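Local atomic coordinates of nucleoside-triphosphatase THEP1 (Aquifex aeolicus, PDB entry 1YE8), a protein that hydrolyses nucleoside triphosphates, among them ATP, GTP, CTP, TTP and UTP, to the diphosphate and phosphate, and has no kinase activity. Residues Met1-Gly7 and Ala155-Leu160; Ala28-Trp32 and Ile87-Ala91; Lys67-Gly71 and Lys110-Phe114; Tyr92-Lys96 and Ile125-Val131; Val102-Ile108 and Asn132-Pro138. All blocks are in the same frame, centred on the assembly; numbering follows the deposited sequence.

Contact 1 pairs the N-terminal strand with the strand at residues 156-159. It closes a loop that holds the other four contacts. Contact 2 runs from the chain corner at 28-32 to the helix at 87-91. Contact 3 opens within the loop of contact 2, at 67-71, and ends after it, at 110-114, so the two cross. Contact 4 opens just after contact 2 closes, on the same helix, and crosses contact 3. Contact 5 opens at 102 and crosses contacts 3 and 4. Contacts 1 and 5 pair four strands of the parallel sheet. Contacts 2 and 4 bring helix 77-97 against it and its loops. Contact 3 ties the edge of the antiparallel sheet to the loop after strand 102-105.

Contact 1: Met1-Gly7 and Ala155-Leu160; sequences MKIIITG and AVLIEL
The two-stranded parallel ribbon of Ile3-Thr6 and Val156-Glu159 carries Ile3, Ile5, Val156 and Ile158 on one face and Ile4, Thr6, Leu157 and Glu159 on the other. Strand 132-136 pairs along the far edge of strand 2-6, and strand 156-159 is the outermost in this chain. The two strand axes are 20° apart. Five nearly straight backbone bonds join them, beginning with Val156 N to Lys2 O (2.8 Å) and ending with Leu160 N to Thr6 O (2.8 Å). On the face of Ile3 and Ile5, Ile3 CD1 lies 3.8 Å from Val156 CB, the two side chains alongside each other. Helices 13-24 and 168-175 cover this face. On the face of Ile4 and Thr6, Ile4 CD1 meets Ala155 CB at 3.6 Å. Leu157 has CG anti to its N (chi1 178°) and then bends at chi2, which brings CD1 within 3.8 Å of Ile4 CG2 and 4.0 Å of Thr6 CG2. Thr6 turns its methyl to this strand, while OG1 is hydrogen-bonded to Ile137 O. Gly7 begins the P-loop, which probably binds ATP. A CB on it would run into Leu160 O. The pairing therefore rests on main-chain bonds, with apolar contacts on both faces, and it holds the strand that leads into the P-loop from one side.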
# COMPACT_ATOMS: atom_id res chain seq x y z
N MSE A 1 7.75 9.80 9.34
CA MSE A 1 8.61 8.80 8.63
C MSE A 1 7.78 8.14 7.53
O MSE A 1 6.70 7.62 7.81
CB MSE A 1 9.13 7.77 9.65
CG MSE A 1 9.88 6.58 9.06
SE MSE A 1 11.65 7.06 8.46
CE MSE A 1 12.39 7.87 10.07
N LYS A 2 8.26 8.21 6.29
CA LYS A 2 7.56 7.57 5.14
C LYS A 2 8.49 6.50 4.61
O LYS A 2 9.61 6.81 4.19
CB LYS A 2 7.27 8.57 4.00
CG LYS A 2 6.50 9.85 4.34
CD LYS A 2 5.05 9.54 4.68
CE LYS A 2 4.16 10.76 4.90
NZ LYS A 2 4.69 11.70 5.92
N ILE A 3 8.06 5.24 4.67
CA ILE A 3 8.83 4.12 4.12
C ILE A 3 8.17 3.71 2.81
O ILE A 3 6.99 3.30 2.83
CB ILE A 3 8.81 2.89 5.09
CG1 ILE A 3 9.23 3.27 6.52
CG2 ILE A 3 9.67 1.76 4.52
CD1 ILE A 3 10.67 3.69 6.65
N ILE A 4 8.90 3.82 1.70
CA ILE A 4 8.38 3.46 0.39
C ILE A 4 9.13 2.24 -0.08
O ILE A 4 10.35 2.28 -0.29
CB ILE A 4 8.56 4.62 -0.61
CG1 ILE A 4 7.87 5.88 -0.10
CG2 ILE A 4 7.99 4.21 -1.98
CD1 ILE A 4 8.02 7.09 -0.95
N ILE A 5 8.40 1.14 -0.28
CA ILE A 5 8.98 -0.13 -0.70
C ILE A 5 8.62 -0.38 -2.16
O ILE A 5 7.45 -0.35 -2.55
CB ILE A 5 8.45 -1.29 0.18
CG1 ILE A 5 8.80 -1.07 1.65
CG2 ILE A 5 9.01 -2.64 -0.33
CD1 ILE A 5 7.93 -1.86 2.61
N THR A 6 9.64 -0.60 -2.97
CA THR A 6 9.44 -0.87 -4.39
C THR A 6 10.21 -2.13 -4.78
O THR A 6 10.94 -2.68 -3.96
CB THR A 6 9.81 0.40 -5.20
OG1 THR A 6 9.37 0.27 -6.56
CG2 THR A 6 11.35 0.67 -5.27
N GLY A 7 10.00 -2.60 -6.00
CA GLY A 7 10.70 -3.79 -6.45
C GLY A 7 9.89 -4.52 -7.49
O GLY A 7 8.74 -4.17 -7.76
N ALA A 155 11.57 10.82 2.14
CA ALA A 155 11.14 9.43 2.30
C ALA A 155 12.32 8.47 2.32
O ALA A 155 13.42 8.77 1.81
CB ALA A 155 10.17 9.04 1.19
N VAL A 156 12.07 7.31 2.90
CA VAL A 156 13.02 6.21 2.86
C VAL A 156 12.58 5.35 1.68
O VAL A 156 11.46 4.85 1.68
CB VAL A 156 12.97 5.41 4.17
CG1 VAL A 156 13.86 4.16 4.11
CG2 VAL A 156 13.33 6.30 5.36
N LEU A 157 13.43 5.22 0.66
CA LEU A 157 13.07 4.45 -0.53
C LEU A 157 13.88 3.16 -0.52
O LEU A 157 15.12 3.18 -0.53
CB LEU A 157 13.32 5.26 -1.81
CG LEU A 157 13.01 4.53 -3.13
CD1 LEU A 157 11.52 4.18 -3.31
CD2 LEU A 157 13.48 5.35 -4.33
N ILE A 158 13.18 2.03 -0.47
CA ILE A 158 13.83 0.72 -0.40
C ILE A 158 13.47 -0.10 -1.62
O ILE A 158 12.29 -0.32 -1.91
CB ILE A 158 13.41 -0.01 0.89
CG1 ILE A 158 14.12 0.64 2.08
CG2 ILE A 158 13.78 -1.52 0.83
CD1 ILE A 158 13.44 0.43 3.39
N GLU A 159 14.50 -0.53 -2.36
CA GLU A 159 14.31 -1.44 -3.48
C GLU A 159 14.47 -2.85 -2.96
O GLU A 159 15.59 -3.30 -2.66
CB GLU A 159 15.29 -1.14 -4.63
CG GLU A 159 15.01 -2.00 -5.87
CD GLU A 159 15.57 -1.44 -7.17
OE1 GLU A 159 16.08 -0.30 -7.22
OE2 GLU A 159 15.46 -2.14 -8.19
N LEU A 160 13.34 -3.53 -2.82
CA LEU A 160 13.30 -4.88 -2.25
C LEU A 160 13.77 -5.87 -3.30
O LEU A 160 13.29 -5.83 -4.44
CB LEU A 160 11.87 -5.21 -1.81
CG LEU A 160 11.72 -6.49 -0.99
CD1 LEU A 160 12.49 -6.37 0.33
CD2 LEU A 160 10.26 -6.79 -0.73

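Contact 2: Ala28-Trp32 and Ile87-Ala91; sequences AIGFW and ILERA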
# COMPACT_ATOMS: atom_id res chain seq x y z
N ALA A 28 -0.41 -0.36 13.48
CA ALA A 28 -0.57 -0.41 12.03
C ALA A 28 -2.04 -0.33 11.65
O ALA A 28 -2.84 -1.12 12.14
CB ALA A 28 0.05 -1.67 11.48
N ILE A 29 -2.39 0.63 10.78
CA ILE A 29 -3.78 0.76 10.30
C ILE A 29 -3.75 0.99 8.79
O ILE A 29 -3.07 1.90 8.31
CB ILE A 29 -4.54 1.92 10.99
CG1 ILE A 29 -4.40 1.90 12.52
CG2 ILE A 29 -6.00 1.90 10.57
CD1 ILE A 29 -4.77 3.26 13.21
N GLY A 30 -4.49 0.18 8.03
CA GLY A 30 -4.53 0.35 6.59
C GLY A 30 -4.89 -0.94 5.88
O GLY A 30 -5.74 -1.70 6.34
N PHE A 31 -4.22 -1.21 4.76
CA PHE A 31 -4.54 -2.40 3.99
C PHE A 31 -3.37 -2.87 3.18
O PHE A 31 -2.43 -2.08 2.88
CB PHE A 31 -5.78 -2.17 3.10
CG PHE A 31 -5.53 -1.25 1.92
CD1 PHE A 31 -4.95 -1.72 0.75
CD2 PHE A 31 -5.84 0.10 2.00
CE1 PHE A 31 -4.71 -0.88 -0.33
CE2 PHE A 31 -5.59 0.96 0.92
CZ PHE A 31 -5.04 0.46 -0.24
N TRP A 32 -3.45 -4.13 2.77
CA TRP A 32 -2.55 -4.69 1.77
C TRP A 32 -3.34 -5.43 0.71
O TRP A 32 -4.58 -5.53 0.79
CB TRP A 32 -1.45 -5.56 2.40
CG TRP A 32 -1.96 -6.77 3.16
CD1 TRP A 32 -2.16 -8.03 2.67
CD2 TRP A 32 -2.34 -6.80 4.54
NE1 TRP A 32 -2.64 -8.85 3.67
CE2 TRP A 32 -2.77 -8.12 4.83
CE3 TRP A 32 -2.36 -5.85 5.57
CZ2 TRP A 32 -3.21 -8.51 6.11
CZ3 TRP A 32 -2.81 -6.24 6.84
CH2 TRP A 32 -3.22 -7.55 7.08
N ILE A 87 -10.90 2.68 5.68
CA ILE A 87 -9.77 2.33 6.53
C ILE A 87 -8.64 3.37 6.43
O ILE A 87 -8.01 3.68 7.44
CB ILE A 87 -9.27 0.87 6.31
CG1 ILE A 87 -8.40 0.43 7.49
CG2 ILE A 87 -8.49 0.72 5.02
CD1 ILE A 87 -9.18 0.19 8.80
N LEU A 88 -8.43 3.95 5.25
CA LEU A 88 -7.40 4.99 5.14
C LEU A 88 -7.84 6.30 5.79
O LEU A 88 -7.01 7.00 6.37
CB LEU A 88 -6.97 5.22 3.69
CG LEU A 88 -6.11 4.11 3.06
CD1 LEU A 88 -5.49 4.60 1.76
CD2 LEU A 88 -5.00 3.58 3.98
N GLU A 89 -9.12 6.64 5.71
CA GLU A 89 -9.59 7.86 6.38
C GLU A 89 -9.42 7.72 7.90
O GLU A 89 -8.99 8.66 8.58
CB GLU A 89 -11.06 8.17 6.04
CG GLU A 89 -11.28 8.52 4.57
CD GLU A 89 -11.04 9.97 4.20
OE1 GLU A 89 -10.46 10.73 5.01
OE2 GLU A 89 -11.41 10.36 3.07
N ARG A 90 -9.76 6.55 8.42
CA ARG A 90 -9.53 6.25 9.84
C ARG A 90 -8.03 6.30 10.18
O ARG A 90 -7.63 6.94 11.16
CB ARG A 90 -10.09 4.88 10.21
CG ARG A 90 -9.74 4.44 11.60
CD ARG A 90 -10.23 3.05 11.97
NE ARG A 90 -9.41 2.60 13.08
CZ ARG A 90 -9.22 1.36 13.44
NH1 ARG A 90 -9.84 0.36 12.80
NH2 ARG A 90 -8.40 1.12 14.45
N ALA A 91 -7.22 5.63 9.36
CA ALA A 91 -5.77 5.60 9.60
C ALA A 91 -5.19 7.01 9.67
O ALA A 91 -4.41 7.31 10.56
CB ALA A 91 -5.06 4.79 8.54
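At Gly30 the backbone turns a corner, and there it passes over the helix: Ile29 CA comes 5.3 Å from Ala91 CA, and Gly30 CA 5.6 Å from Ile87 CA. The corner is the point in this RecA-like P-loop NTPase fold where the edge strand 28-29 of the parallel sheet gives way to strand 31-36 of the antiparallel sheet. Gly30 has phi 155° and psi -140°, at which a CB would be pressed against the carbonyl oxygen of Ile29. Contact with helix 77-97 is purely by packing. Ile29 points toward the helix, and its CG2 branch rests 3.7 Å from Ala91 CB. The same methyl is 4.0 Å from Ile87 CD1. Ile87 has CG1 anti to its backbone N (chi1 -163°), which lays CG1 against Gly30 O at 3.6 Å. Phe31 lies beyond the corner. Ile87 CG2 and Leu88 CD1 both approach its ring at the edge, and the side chains of Phe31 and Leu88 cross at about a right angle. Phe118 of helix 116-126 touches both Phe31 and Leu88, so the group belongs to the core between this helix pair and strand 102-105. Arg90 is at the outer margin. Its guanidinium forms salt bridges with Glu94 and Glu53, which probably limit how the group can turn. Ile29 CG2 sits over the centre of one face of that guanidinium, 4.3 Å above its plane.

Contact 3: Lys67-Gly71 and Lys110-Phe114; sequences KKLVG and KMELF
Lys68 lays its aliphatic chain over Phe114, and this is the tight part of the contact. Its CB stands almost exactly above the centre of the ring, 3.6 Å from the centroid and 5° off the normal, a CH-pi contact. The chain bends at chi2, with CG beside the backbone N (chi1 -47°). That carries CD across the same ring to 3.6 Å from Phe114 CD1, while the amino end leads away. Val70 adds a second tight point. Its CG2 methyl fits among three side chains: 3.6 Å from CG of Met111 (a selenomethionine), 3.8 Å from Lys110 CG, and 3.8 Å from Phe114 CE2, at the ring edge. Leu69 O also comes to the edge of the ring, near CZ. The other side is looser and bridged by water. Leu69 turns its side chain away, and the backbone there is joined to Lys110 by a single water. The water donates to Leu69 O at 2.7 Å and accepts from Lys110 NZ at 2.9 Å. This is plain surface packing in which a few apolar groups are shared by a short edge strand and the irregular helical turn before helix 116-126. Strand 69-70 is one of the two outermost strands of the antiparallel sheet. Val75 of the adjacent strand 73-75 touches Lys68, Met111 and Phe114. Phe59 of strand 56-61 lies against Met111, and Val77 at the start of helix 77-97 against Phe114.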
# COMPACT_ATOMS: atom_id res chain seq x y z
N LYS A 67 -14.36 -1.38 -17.60
CA LYS A 67 -13.67 -0.43 -18.47
C LYS A 67 -12.26 -0.17 -17.95
O LYS A 67 -11.41 0.33 -18.69
CB LYS A 67 -14.45 0.88 -18.58
CG LYS A 67 -14.48 1.48 -19.99
CD LYS A 67 -14.88 2.96 -19.95
CE LYS A 67 -15.94 3.29 -21.01
NZ LYS A 67 -15.39 3.98 -22.21
N LYS A 68 -12.01 -0.49 -16.68
CA LYS A 68 -10.72 -0.27 -16.04
C LYS A 68 -9.97 -1.59 -16.05
O LYS A 68 -10.32 -2.53 -15.33
CB LYS A 68 -10.89 0.28 -14.61
CG LYS A 68 -11.90 1.43 -14.49
CD LYS A 68 -11.54 2.62 -15.38
CE LYS A 68 -12.75 3.53 -15.59
NZ LYS A 68 -12.86 4.08 -16.98
N LEU A 69 -8.98 -1.68 -16.93
CA LEU A 69 -8.27 -2.93 -17.18
C LEU A 69 -6.78 -2.79 -16.94
O LEU A 69 -6.18 -1.78 -17.31
CB LEU A 69 -8.48 -3.36 -18.64
CG LEU A 69 -9.90 -3.73 -19.07
CD1 LEU A 69 -10.01 -3.85 -20.60
CD2 LEU A 69 -10.38 -5.02 -18.40
N VAL A 70 -6.19 -3.80 -16.32
CA VAL A 70 -4.74 -3.98 -16.32
C VAL A 70 -4.50 -5.38 -16.88
O VAL A 70 -4.73 -6.38 -16.19
CB VAL A 70 -4.12 -3.82 -14.90
CG1 VAL A 70 -2.61 -4.11 -14.93
CG2 VAL A 70 -4.41 -2.43 -14.32
N GLY A 71 -4.06 -5.43 -18.14
CA GLY A 71 -4.01 -6.67 -18.90
C GLY A 71 -5.37 -7.34 -18.93
O GLY A 71 -6.36 -6.76 -19.40
N LYS A 110 -1.17 0.54 -10.32
CA LYS A 110 -2.07 0.85 -11.41
C LYS A 110 -3.54 0.47 -11.13
O LYS A 110 -4.43 1.25 -11.43
CB LYS A 110 -1.59 0.19 -12.70
CG LYS A 110 -2.34 0.70 -13.92
CD LYS A 110 -1.74 2.01 -14.41
CE LYS A 110 -2.32 2.44 -15.74
NZ LYS A 110 -3.81 2.59 -15.66
N MSE A 111 -3.77 -0.71 -10.56
CA MSE A 111 -5.14 -1.14 -10.30
C MSE A 111 -5.83 -0.26 -9.28
O MSE A 111 -6.98 0.15 -9.48
CB MSE A 111 -5.17 -2.59 -9.85
CG MSE A 111 -4.61 -3.51 -10.90
SE MSE A 111 -4.60 -5.33 -10.33
CE MSE A 111 -3.95 -5.14 -8.52
N GLU A 112 -5.11 0.13 -8.24
CA GLU A 112 -5.69 0.96 -7.19
C GLU A 112 -5.90 2.41 -7.66
O GLU A 112 -6.86 3.07 -7.24
CB GLU A 112 -4.77 0.94 -5.96
CG GLU A 112 -4.66 -0.45 -5.35
CD GLU A 112 -3.56 -1.33 -5.93
OE1 GLU A 112 -2.85 -0.97 -6.90
OE2 GLU A 112 -3.36 -2.44 -5.37
N LEU A 113 -5.02 2.88 -8.53
CA LEU A 113 -5.00 4.28 -8.94
C LEU A 113 -6.13 4.65 -9.90
O LEU A 113 -6.30 5.81 -10.21
CB LEU A 113 -3.61 4.67 -9.49
CG LEU A 113 -2.54 4.76 -8.38
CD1 LEU A 113 -1.16 4.82 -8.99
CD2 LEU A 113 -2.74 5.95 -7.47
N PHE A 114 -6.93 3.67 -10.34
CA PHE A 114 -8.16 3.99 -11.06
C PHE A 114 -9.16 4.73 -10.18
O PHE A 114 -10.07 5.38 -10.69
CB PHE A 114 -8.82 2.72 -11.61
CG PHE A 114 -8.17 2.16 -12.83
CD1 PHE A 114 -8.19 2.87 -14.04
CD2 PHE A 114 -7.60 0.91 -12.81
CE1 PHE A 114 -7.60 2.31 -15.19
CE2 PHE A 114 -7.01 0.36 -13.95
CZ PHE A 114 -7.02 1.07 -15.13
O HOH W 1 -4.20 0.05 -16.99

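Contact 4: Tyr92-Lys96 and Ile125-Val131; sequences YREAK and IMHDPNV
Tyr92 of helix 77-97 gives its hydroxyl to Asp128, which opens an Asx turn after helix 116-126. Tyr92 OH donates to Asp128 OD2 at 2.5 Å, a short bond. The bond falls on the anti lone pair of OD2, and the ring and carboxylate planes stand 86° apart. The ring is packed on both faces. Ile125 CG1 lies over one face, offset toward the rim, 3.7 Å above the plane. Lys96 CE lies over the centre of the opposite face at 3.6 Å. Val131 CG1 closes in at the edge, 3.9 Å from Tyr92 CE1. Tyr92 CG is anti to its N (chi1 -171°), which sends the ring across to the turn. A phenylalanine in its place would probably leave Asp128 OD2 without its hydroxyl partner and the turn less firmly tied to the helix. The second shell holds the carboxylate. Asp128 OD1 accepts from Asn130 N at 2.8 Å, within a type I turn from Asp128 to Val131. Val131 CG1 also touches Ala95 CB at 3.9 Å and Lys96 CG at 3.6 Å, which seats the turn on the helix. Lys96 NZ stays 5.4 Å from Asp128 OD2, so its charge could bear on the carboxylate only from a distance. Farther out, Lys2 NZ binds the backbone oxygens of both Asp128 and Val131.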
# COMPACT_ATOMS: atom_id res chain seq x y z
N TYR A 92 -5.62 7.88 8.76
CA TYR A 92 -5.12 9.26 8.69
C TYR A 92 -5.58 10.05 9.92
O TYR A 92 -4.76 10.75 10.55
CB TYR A 92 -5.57 9.89 7.37
CG TYR A 92 -4.97 11.24 7.06
CD1 TYR A 92 -3.63 11.52 7.36
CD2 TYR A 92 -5.73 12.23 6.44
CE1 TYR A 92 -3.07 12.75 7.06
CE2 TYR A 92 -5.17 13.46 6.13
CZ TYR A 92 -3.85 13.71 6.45
OH TYR A 92 -3.30 14.94 6.15
N ARG A 93 -6.86 9.94 10.30
CA ARG A 93 -7.30 10.64 11.52
C ARG A 93 -6.50 10.18 12.73
O ARG A 93 -6.06 11.00 13.54
CB ARG A 93 -8.78 10.40 11.83
CG ARG A 93 -9.75 11.17 10.98
CD ARG A 93 -11.19 11.02 11.45
NE ARG A 93 -11.61 9.62 11.41
CZ ARG A 93 -12.20 9.03 10.38
NH1 ARG A 93 -12.46 9.72 9.27
NH2 ARG A 93 -12.52 7.75 10.46
N GLU A 94 -6.33 8.87 12.88
CA GLU A 94 -5.66 8.36 14.07
C GLU A 94 -4.18 8.71 14.07
O GLU A 94 -3.63 9.06 15.11
CB GLU A 94 -5.85 6.85 14.20
CG GLU A 94 -7.26 6.42 14.56
CD GLU A 94 -7.26 5.03 15.14
OE1 GLU A 94 -6.40 4.75 16.01
OE2 GLU A 94 -8.07 4.21 14.71
N ALA A 95 -3.53 8.61 12.91
CA ALA A 95 -2.09 8.85 12.80
C ALA A 95 -1.71 10.31 13.01
O ALA A 95 -0.60 10.60 13.44
CB ALA A 95 -1.56 8.34 11.45
N LYS A 96 -2.62 11.24 12.71
CA LYS A 96 -2.34 12.66 12.95
C LYS A 96 -2.31 12.95 14.44
O LYS A 96 -1.54 13.81 14.87
CB LYS A 96 -3.39 13.54 12.27
CG LYS A 96 -3.15 13.68 10.77
CD LYS A 96 -4.07 14.70 10.11
CE LYS A 96 -5.41 14.10 9.85
NZ LYS A 96 -6.37 15.08 9.28
N ILE A 125 -2.18 12.15 2.31
CA ILE A 125 -1.41 11.44 3.32
C ILE A 125 0.10 11.52 3.08
O ILE A 125 0.88 11.83 3.99
CB ILE A 125 -1.87 9.94 3.37
CG1 ILE A 125 -3.28 9.82 3.98
CG2 ILE A 125 -0.83 9.09 4.11
CD1 ILE A 125 -3.94 8.46 3.73
N MSE A 126 0.52 11.27 1.85
CA MSE A 126 1.94 11.16 1.55
C MSE A 126 2.70 12.48 1.70
O MSE A 126 3.88 12.48 2.03
CB MSE A 126 2.14 10.55 0.17
CG MSE A 126 1.53 9.12 0.06
SE MSE A 126 2.16 7.81 1.39
CE MSE A 126 3.80 7.98 0.82
N HIS A 127 1.99 13.60 1.51
CA HIS A 127 2.62 14.90 1.60
C HIS A 127 2.41 15.55 2.97
O HIS A 127 2.86 16.69 3.18
CB HIS A 127 2.14 15.79 0.45
CG HIS A 127 2.54 15.28 -0.90
ND1 HIS A 127 3.85 15.30 -1.35
CD2 HIS A 127 1.81 14.71 -1.88
CE1 HIS A 127 3.90 14.78 -2.56
NE2 HIS A 127 2.68 14.41 -2.91
N ASP A 128 1.76 14.84 3.88
CA ASP A 128 1.55 15.35 5.23
C ASP A 128 2.76 14.92 6.07
O ASP A 128 2.93 13.73 6.35
CB ASP A 128 0.26 14.80 5.83
CG ASP A 128 -0.10 15.43 7.16
OD1 ASP A 128 0.81 15.86 7.90
OD2 ASP A 128 -1.28 15.52 7.55
N PRO A 129 3.58 15.88 6.50
CA PRO A 129 4.78 15.56 7.29
C PRO A 129 4.47 14.92 8.64
O PRO A 129 5.36 14.28 9.20
CB PRO A 129 5.42 16.93 7.53
CG PRO A 129 4.30 17.90 7.40
CD PRO A 129 3.42 17.33 6.30
N ASN A 130 3.24 15.08 9.14
CA ASN A 130 2.89 14.72 10.51
C ASN A 130 2.39 13.29 10.72
O ASN A 130 1.88 12.97 11.79
CB ASN A 130 1.83 15.67 11.08
CG ASN A 130 2.21 17.14 10.94
OD1 ASN A 130 3.32 17.55 11.31
ND2 ASN A 130 1.30 17.95 10.41
N VAL A 131 2.52 12.44 9.70
CA VAL A 131 2.07 11.06 9.81
C VAL A 131 3.13 10.09 9.31
O VAL A 131 3.87 10.42 8.38
CB VAL A 131 0.73 10.79 9.07
CG1 VAL A 131 -0.41 11.64 9.62
CG2 VAL A 131 0.83 10.95 7.53

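Contact 5: Val102-Ile108 and Asn132-Pro138; sequences VIIIDEI and NVVATIP
Strands 102-105 and 132-136 are the two strands of a beta-alpha-beta unit with helix 116-126 between them. Val102-Asp106 is consistent with a Walker B strand, and 102-108 is part of the predicted ATP site. The backbone N atoms of Ile103, Val134, Ile105 and Thr136 bond across the parallel strands, such as Val134 N to Ile103 O at 2.8 Å, nearly along the C=O axis. Val102 CG1 meets Val134 CG2 at 3.8 Å on one face. On the other face Ile105 CB and Ala135 CB are 4.1 Å apart. Past Ile105 the register slips, and Glu107 CA rather than Asp106 CA is nearest Thr136. The peptide bond before Glu107 is cis. Thr136 OG1 sits between its own N and carbonyl carbon (chi1 56°), from where it donates to Asp106 OD1 at 2.6 Å, on the anti lone pair. Asp106 OD2 is bonded to Thr14 OG1 of the P-loop. A bound magnesium ion lies about 4 Å from the Asp106 side chain, consistent with the usual place of a Walker B aspartate. With an alanine in place of Asp106, the hydroxyls of Thr136 and Thr14 would probably be left without the carboxylate that joins them. Glu107 OE2 lies 3.2 Å from Pro138 CD. Ile108 N bonds to Thr136 O at 2.9 Å, but the buried Ile108 O has no hydrogen-bonding partner in the model. Strand 28-29 flanks the pair beyond 102-105, and strand 2-6 beyond 132-136. Helix 13-24 covers Val102 and Ile104, and helix 116-126 covers Ile103, Ile105 and Val133.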
# COMPACT_ATOMS: atom_id res chain seq x y z
N VAL A 102 1.03 3.99 12.35
CA VAL A 102 1.65 3.88 11.03
C VAL A 102 0.57 3.48 10.04
O VAL A 102 -0.09 2.43 10.22
CB VAL A 102 2.80 2.85 11.02
CG1 VAL A 102 3.43 2.77 9.63
CG2 VAL A 102 3.84 3.20 12.10
N ILE A 103 0.38 4.31 9.02
CA ILE A 103 -0.59 4.05 7.95
C ILE A 103 0.02 3.04 6.99
O ILE A 103 1.18 3.18 6.60
CB ILE A 103 -0.94 5.36 7.21
CG1 ILE A 103 -1.46 6.40 8.23
CG2 ILE A 103 -1.96 5.08 6.10
CD1 ILE A 103 -1.68 7.78 7.63
N ILE A 104 -0.77 2.04 6.59
CA ILE A 104 -0.29 0.95 5.72
C ILE A 104 -1.01 1.00 4.37
O ILE A 104 -2.23 0.96 4.34
CB ILE A 104 -0.55 -0.43 6.39
CG1 ILE A 104 0.02 -0.48 7.81
CG2 ILE A 104 -0.05 -1.55 5.50
CD1 ILE A 104 1.54 -0.38 7.95
N ILE A 105 -0.25 1.10 3.28
CA ILE A 105 -0.88 1.21 1.95
C ILE A 105 -0.14 0.31 0.95
O ILE A 105 0.87 0.73 0.35
CB ILE A 105 -0.87 2.69 1.42
CG1 ILE A 105 -1.28 3.70 2.51
CG2 ILE A 105 -1.81 2.80 0.20
CD1 ILE A 105 -1.27 5.15 2.02
N ASP A 106 -0.63 -0.90 0.74
CA ASP A 106 -0.05 -1.79 -0.27
C ASP A 106 -1.21 -2.15 -1.20
O ASP A 106 -2.13 -2.88 -0.78
CB ASP A 106 0.56 -3.04 0.39
CG ASP A 106 0.87 -4.14 -0.60
OD1 ASP A 106 1.66 -3.90 -1.55
OD2 ASP A 106 0.38 -5.28 -0.50
N GLU A 107 -1.23 -1.67 -2.44
CA GLU A 107 -0.15 -1.01 -3.16
C GLU A 107 -0.68 0.28 -3.78
O GLU A 107 -1.85 0.38 -4.19
CB GLU A 107 0.33 -1.96 -4.27
CG GLU A 107 1.47 -1.39 -5.11
CD GLU A 107 2.24 -2.42 -5.90
OE1 GLU A 107 2.04 -3.64 -5.77
OE2 GLU A 107 3.10 -2.01 -6.68
N ILE A 108 0.19 1.28 -3.88
CA ILE A 108 -0.10 2.43 -4.70
C ILE A 108 0.30 2.03 -6.12
O ILE A 108 1.37 2.40 -6.63
CB ILE A 108 0.63 3.70 -4.20
CG1 ILE A 108 0.32 3.92 -2.71
CG2 ILE A 108 0.23 4.94 -5.04
CD1 ILE A 108 1.15 4.96 -2.07
N ASN A 132 3.17 8.92 9.93
CA ASN A 132 4.03 7.82 9.49
C ASN A 132 3.31 6.89 8.54
O ASN A 132 2.11 6.61 8.72
CB ASN A 132 4.55 7.03 10.69
CG ASN A 132 5.26 7.89 11.69
OD1 ASN A 132 6.19 8.62 11.35
ND2 ASN A 132 4.82 7.83 12.95
N VAL A 133 4.02 6.43 7.51
CA VAL A 133 3.42 5.58 6.47
C VAL A 133 4.39 4.52 6.00
O VAL A 133 5.59 4.79 5.84
CB VAL A 133 2.98 6.40 5.22
CG1 VAL A 133 2.22 5.52 4.21
CG2 VAL A 133 2.15 7.63 5.59
N VAL A 134 3.87 3.31 5.76
CA VAL A 134 4.57 2.29 4.97
C VAL A 134 3.73 2.03 3.73
O VAL A 134 2.57 1.64 3.85
CB VAL A 134 4.77 0.97 5.76
CG1 VAL A 134 5.36 -0.12 4.87
CG2 VAL A 134 5.65 1.23 6.98
N ALA A 135 4.32 2.26 2.56
CA ALA A 135 3.56 2.12 1.30
C ALA A 135 4.42 1.40 0.29
O ALA A 135 5.66 1.43 0.37
CB ALA A 135 3.12 3.47 0.75
N THR A 136 3.78 0.74 -0.67
CA THR A 136 4.51 0.11 -1.76
C THR A 136 4.13 0.77 -3.08
O THR A 136 3.00 1.27 -3.26
CB THR A 136 4.17 -1.39 -1.86
OG1 THR A 136 2.75 -1.55 -2.00
CG2 THR A 136 4.57 -2.10 -0.56
N ILE A 137 5.08 0.75 -4.00
CA ILE A 137 4.86 1.20 -5.38
C ILE A 137 5.56 0.25 -6.33
O ILE A 137 6.56 -0.38 -5.97
CB ILE A 137 5.38 2.65 -5.64
CG1 ILE A 137 6.87 2.80 -5.27
CG2 ILE A 137 4.48 3.68 -4.94
CD1 ILE A 137 7.44 4.14 -5.67
N PRO A 138 5.05 0.15 -7.55
CA PRO A 138 5.72 -0.65 -8.57
C PRO A 138 7.08 -0.05 -8.94
O PRO A 138 7.36 1.12 -8.64
CB PRO A 138 4.74 -0.66 -9.75
CG PRO A 138 3.80 0.44 -9.51
CD PRO A 138 3.82 0.80 -8.06